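Local coordinates for protein DNA-(apurinic or apyrimidinic site) lyase (Xenopus laevis, PDB 6WCD) that acts in base excision repair as a weak apurinic/apyrimidinic endonuclease and also degrades DNA as a 3'-5' exonuclease, at residues H188-P196 and R244-F254. Residues are numbered along the deposited sequence; the frame is centred on the assembly and turned at random.
Sequences HRPLDHCDP and RYFHPTQKNAF
Arg244 NH2 reaches Asp192 OD1 in a salt bridge whose hydrogen bond, 2.8 Å, is nearly straight; the oxygen lies in the guanidinium plane, but the nitrogen meets the carboxylate from above its plane. Leu191 CD2, an apolar branch suited to a flat cation, lies over one guanidinium face, toward its rim, 3.6 Å from Arg244 NH1. Leu191 CG stands anti to the backbone N (chi1 -163°), which carries the branched end over the type I beta turn from His247 to Gln250, with CD1 against Lys251 CG. Arginine suits this place because its N-H groups fan out in one plane: NH1 donates to His247 O and, at 2.9 Å, to Gln250 O, tying the turn to the end of helix 242-246. A lysine in its place would probably leave these two carbonyls without their guanidinium donor and the turn less firmly tied. A water bound to NH2 also joins Leu191 O, Gln250 O and Ala253 N. Farther along, the flat Phe254 ring can lie against the backbone of 192-194, CZ 3.6 Å from Cys194 N, and Cys194 SG approaches CE2 obliquely at 4.0 Å. In the second shell, aspartate's two oxygens serve different partners: Arg189 N holds Asp192 OD2 at 2.9 Å, and Arg271 of strand 269-278 forms another salt bridge to OD1. A salt bridge thus joins the loop after strand 177-181 to the C-terminal turn of helix 242-246, at the surface of the DNase I-like catalytic domain.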
loop_
_atom_site.group_PDB
_atom_site.type_symbol
_atom_site.label_atom_id
_atom_site.label_comp_id
_atom_site.label_asym_id
_atom_site.label_seq_id
_atom_site.Cartn_x
_atom_site.Cartn_y
_atom_site.Cartn_z
ATOM N N HIS A 188 11.928 -6.783 -8.552
ATOM C CA HIS A 188 12.747 -7.678 -7.747
ATOM C C HIS A 188 13.754 -8.492 -8.552
ATOM O O HIS A 188 14.973 -8.448 -8.279
ATOM C CB HIS A 188 11.817 -8.596 -6.958
ATOM C CG HIS A 188 12.520 -9.467 -5.982
ATOM N ND1 HIS A 188 11.959 -10.640 -5.500
ATOM C CD2 HIS A 188 13.754 -9.378 -5.421
ATOM C CE1 HIS A 188 12.817 -11.229 -4.676
ATOM N NE2 HIS A 188 13.912 -10.482 -4.608
ATOM N N ARG A 189 13.280 -9.228 -9.554
ATOM C CA ARG A 189 14.089 -10.156 -10.324
ATOM C C ARG A 189 13.984 -9.869 -11.814
ATOM O O ARG A 189 13.121 -9.094 -12.238
ATOM C CB ARG A 189 13.645 -11.603 -10.033
ATOM C CG ARG A 189 13.979 -11.988 -8.575
ATOM C CD ARG A 189 14.437 -13.392 -8.441
ATOM N NE ARG A 189 14.717 -13.734 -7.045
ATOM C CZ ARG A 189 13.884 -14.397 -6.240
ATOM N NH1 ARG A 189 12.697 -14.805 -6.675
ATOM N NH2 ARG A 189 14.245 -14.656 -4.989
ATOM N N PRO A 190 14.894 -10.404 -12.613
ATOM C CA PRO A 190 14.882 -10.127 -14.066
ATOM C C PRO A 190 13.537 -10.341 -14.728
ATOM O O PRO A 190 13.164 -9.583 -15.627
ATOM C CB PRO A 190 15.953 -11.103 -14.602
ATOM C CG PRO A 190 16.910 -11.183 -13.496
ATOM C CD PRO A 190 16.049 -11.249 -12.258
ATOM N N LEU A 191 12.791 -11.366 -14.301
ATOM C CA LEU A 191 11.474 -11.664 -14.836
ATOM C C LEU A 191 10.504 -10.503 -14.659
ATOM O O LEU A 191 9.495 -10.416 -15.382
ATOM C CB LEU A 191 10.939 -12.899 -14.100
ATOM C CG LEU A 191 9.792 -13.695 -14.659
ATOM C CD1 LEU A 191 10.159 -14.212 -16.034
ATOM C CD2 LEU A 191 9.480 -14.830 -13.686
ATOM N N ASP A 192 10.769 -9.625 -13.710
ATOM C CA ASP A 192 9.885 -8.543 -13.340
ATOM C C ASP A 192 10.054 -7.301 -14.181
ATOM O O ASP A 192 9.441 -6.261 -13.879
ATOM C CB ASP A 192 10.087 -8.171 -11.869
ATOM C CG ASP A 192 9.674 -9.305 -10.939
ATOM O OD1 ASP A 192 8.542 -9.802 -11.098
ATOM O OD2 ASP A 192 10.496 -9.762 -10.106
ATOM N N HIS A 193 10.864 -7.348 -15.223
ATOM C CA HIS A 193 11.225 -6.172 -16.008
ATOM C C HIS A 193 11.342 -6.599 -17.469
ATOM O O HIS A 193 11.679 -7.749 -17.759
ATOM C CB HIS A 193 12.540 -5.577 -15.463
ATOM C CG HIS A 193 12.917 -4.262 -16.064
ATOM N ND1 HIS A 193 13.713 -4.167 -17.185
ATOM C CD2 HIS A 193 12.627 -2.990 -15.695
ATOM C CE1 HIS A 193 13.884 -2.892 -17.490
ATOM N NE2 HIS A 193 13.245 -2.156 -16.601
ATOM N N CYS A 194 11.135 -5.647 -18.360
ATOM C CA CYS A 194 11.269 -5.938 -19.760
ATOM C C CYS A 194 12.726 -6.303 -20.059
ATOM O O CYS A 194 13.661 -5.718 -19.500
ATOM C CB CYS A 194 10.851 -4.729 -20.597
ATOM S SG CYS A 194 9.687 -5.111 -21.927
ATOM N N ASP A 195 12.930 -7.213 -21.013
ATOM C CA ASP A 195 14.240 -7.612 -21.433
ATOM C C ASP A 195 14.899 -6.430 -22.155
ATOM O O ASP A 195 14.207 -5.621 -22.789
ATOM C CB ASP A 195 14.206 -8.797 -22.396
ATOM C CG ASP A 195 13.770 -10.090 -21.731
ATOM O OD1 ASP A 195 13.056 -10.876 -22.395
ATOM O OD2 ASP A 195 14.133 -10.320 -20.555
ATOM N N PRO A 196 16.212 -6.329 -22.099
ATOM C CA PRO A 196 17.229 -7.200 -21.495
ATOM C C PRO A 196 17.628 -6.816 -20.064
ATOM O O PRO A 196 17.316 -5.724 -19.605
ATOM C CB PRO A 196 18.402 -7.020 -22.437
ATOM C CG PRO A 196 18.299 -5.598 -22.777
ATOM C CD PRO A 196 16.855 -5.305 -22.955
ATOM N N ARG A 244 4.258 -14.062 -6.732
ATOM C CA ARG A 244 5.184 -15.095 -7.160
ATOM C C ARG A 244 5.015 -16.398 -6.403
ATOM O O ARG A 244 5.455 -17.447 -6.879
ATOM C CB ARG A 244 6.626 -14.579 -7.009
ATOM C CG ARG A 244 6.961 -13.549 -8.026
ATOM C CD ARG A 244 6.899 -14.057 -9.462
ATOM N NE ARG A 244 7.219 -12.969 -10.389
ATOM C CZ ARG A 244 6.957 -12.994 -11.692
ATOM N NH1 ARG A 244 6.286 -13.988 -12.239
ATOM N NH2 ARG A 244 7.299 -11.956 -12.432
ATOM N N TYR A 245 4.362 -16.381 -5.246
ATOM C CA TYR A 245 4.013 -17.620 -4.588
ATOM C C TYR A 245 3.096 -18.436 -5.491
ATOM O O TYR A 245 3.204 -19.654 -5.564
ATOM C CB TYR A 245 3.332 -17.297 -3.249
ATOM C CG TYR A 245 3.032 -18.504 -2.383
ATOM C CD1 TYR A 245 1.778 -19.094 -2.392
ATOM C CD2 TYR A 245 3.989 -19.020 -1.526
ATOM C CE1 TYR A 245 1.490 -20.193 -1.592
ATOM C CE2 TYR A 245 3.699 -20.100 -0.731
ATOM C CZ TYR A 245 2.473 -20.690 -0.776
ATOM O OH TYR A 245 2.197 -21.779 0.020
ATOM N N PHE A 246 2.183 -17.748 -6.202
ATOM C CA PHE A 246 1.217 -18.465 -7.033
ATOM C C PHE A 246 1.607 -18.521 -8.502
ATOM O O PHE A 246 1.140 -19.412 -9.206
ATOM C CB PHE A 246 -0.164 -17.811 -6.859
ATOM C CG PHE A 246 -0.749 -17.998 -5.484
ATOM C CD1 PHE A 246 -1.289 -19.213 -5.121
ATOM C CD2 PHE A 246 -0.715 -16.983 -4.567
ATOM C CE1 PHE A 246 -1.825 -19.393 -3.861
ATOM C CE2 PHE A 246 -1.234 -17.177 -3.329
ATOM C CZ PHE A 246 -1.776 -18.367 -2.981
ATOM N N HIS A 247 2.444 -17.588 -8.971
ATOM C CA HIS A 247 2.803 -17.480 -10.389
ATOM C C HIS A 247 4.309 -17.292 -10.534
ATOM O O HIS A 247 4.784 -16.245 -10.999
ATOM C CB HIS A 247 2.032 -16.318 -11.006
ATOM C CG HIS A 247 0.572 -16.473 -10.802
ATOM N ND1 HIS A 247 -0.151 -17.446 -11.458
ATOM C CD2 HIS A 247 -0.274 -15.867 -9.939
ATOM C CE1 HIS A 247 -1.407 -17.413 -11.023
ATOM N NE2 HIS A 247 -1.511 -16.462 -10.109
ATOM N N PRO A 248 5.085 -18.262 -10.097
ATOM C CA PRO A 248 6.542 -18.027 -9.963
ATOM C C PRO A 248 7.261 -17.820 -11.277
ATOM O O PRO A 248 8.360 -17.234 -11.258
ATOM C CB PRO A 248 7.051 -19.306 -9.273
ATOM C CG PRO A 248 5.990 -20.312 -9.489
ATOM C CD PRO A 248 4.684 -19.546 -9.493
ATOM N N THR A 249 6.729 -18.307 -12.397
ATOM C CA THR A 249 7.428 -18.224 -13.683
ATOM C C THR A 249 6.694 -17.377 -14.721
ATOM O O THR A 249 7.151 -17.291 -15.875
ATOM C CB THR A 249 7.668 -19.619 -14.275
ATOM O OG1 THR A 249 6.421 -20.222 -14.614
ATOM C CG2 THR A 249 8.419 -20.514 -13.312
ATOM N N GLN A 250 5.595 -16.726 -14.363
ATOM C CA GLN A 250 4.818 -15.994 -15.367
ATOM C C GLN A 250 5.627 -14.813 -15.918
ATOM O O GLN A 250 6.108 -13.977 -15.146
ATOM C CB GLN A 250 3.518 -15.497 -14.744
ATOM C CG GLN A 250 2.576 -14.779 -15.694
ATOM C CD GLN A 250 1.230 -14.438 -15.064
ATOM O OE1 GLN A 250 0.688 -15.192 -14.233
ATOM N NE2 GLN A 250 0.688 -13.284 -15.437
ATOM N N LYS A 251 5.740 -14.751 -17.243
ATOM C CA LYS A 251 6.479 -13.704 -17.951
ATOM C C LYS A 251 5.590 -12.509 -18.294
ATOM O O LYS A 251 4.380 -12.619 -18.424
ATOM C CB LYS A 251 7.057 -14.282 -19.253
ATOM C CG LYS A 251 8.019 -15.402 -19.039
ATOM C CD LYS A 251 8.479 -15.962 -20.394
ATOM C CE LYS A 251 9.940 -16.394 -20.372
ATOM N NZ LYS A 251 10.323 -17.130 -21.628
ATOM N N ASN A 252 6.236 -11.328 -18.432
ATOM C CA ASN A 252 5.529 -10.096 -18.858
ATOM C C ASN A 252 4.423 -9.675 -17.927
ATOM O O ASN A 252 3.418 -9.063 -18.325
ATOM C CB ASN A 252 4.981 -10.281 -20.275
ATOM C CG ASN A 252 6.055 -10.685 -21.241
ATOM O OD1 ASN A 252 5.926 -11.679 -21.968
ATOM N ND2 ASN A 252 7.147 -9.947 -21.239
ATOM N N ALA A 253 4.564 -9.960 -16.642
ATOM C CA ALA A 253 3.516 -9.657 -15.710
ATOM C C ALA A 253 3.829 -8.297 -15.097
ATOM O O ALA A 253 4.181 -8.189 -13.929
ATOM C CB ALA A 253 3.448 -10.708 -14.625
ATOM N N PHE A 254 3.640 -7.254 -15.886
ATOM C CA PHE A 254 3.999 -5.923 -15.441
ATOM C C PHE A 254 2.808 -5.148 -14.879
ATOM O O PHE A 254 1.643 -5.495 -15.129
ATOM C CB PHE A 254 4.631 -5.135 -16.580
ATOM C CG PHE A 254 5.804 -5.866 -17.242
ATOM C CD1 PHE A 254 6.697 -6.612 -16.481
ATOM C CD2 PHE A 254 5.969 -5.795 -18.598
ATOM C CE1 PHE A 254 7.762 -7.284 -17.081
ATOM C CE2 PHE A 254 7.039 -6.450 -19.212
ATOM C CZ PHE A 254 7.934 -7.185 -18.433
HETATM O O HOH W 1 6.789 -11.139 -15.040
HETATM O O HOH W 2 9.164 -11.255 -17.951
HETATM O O HOH W 3 9.864 -11.991 -8.932
#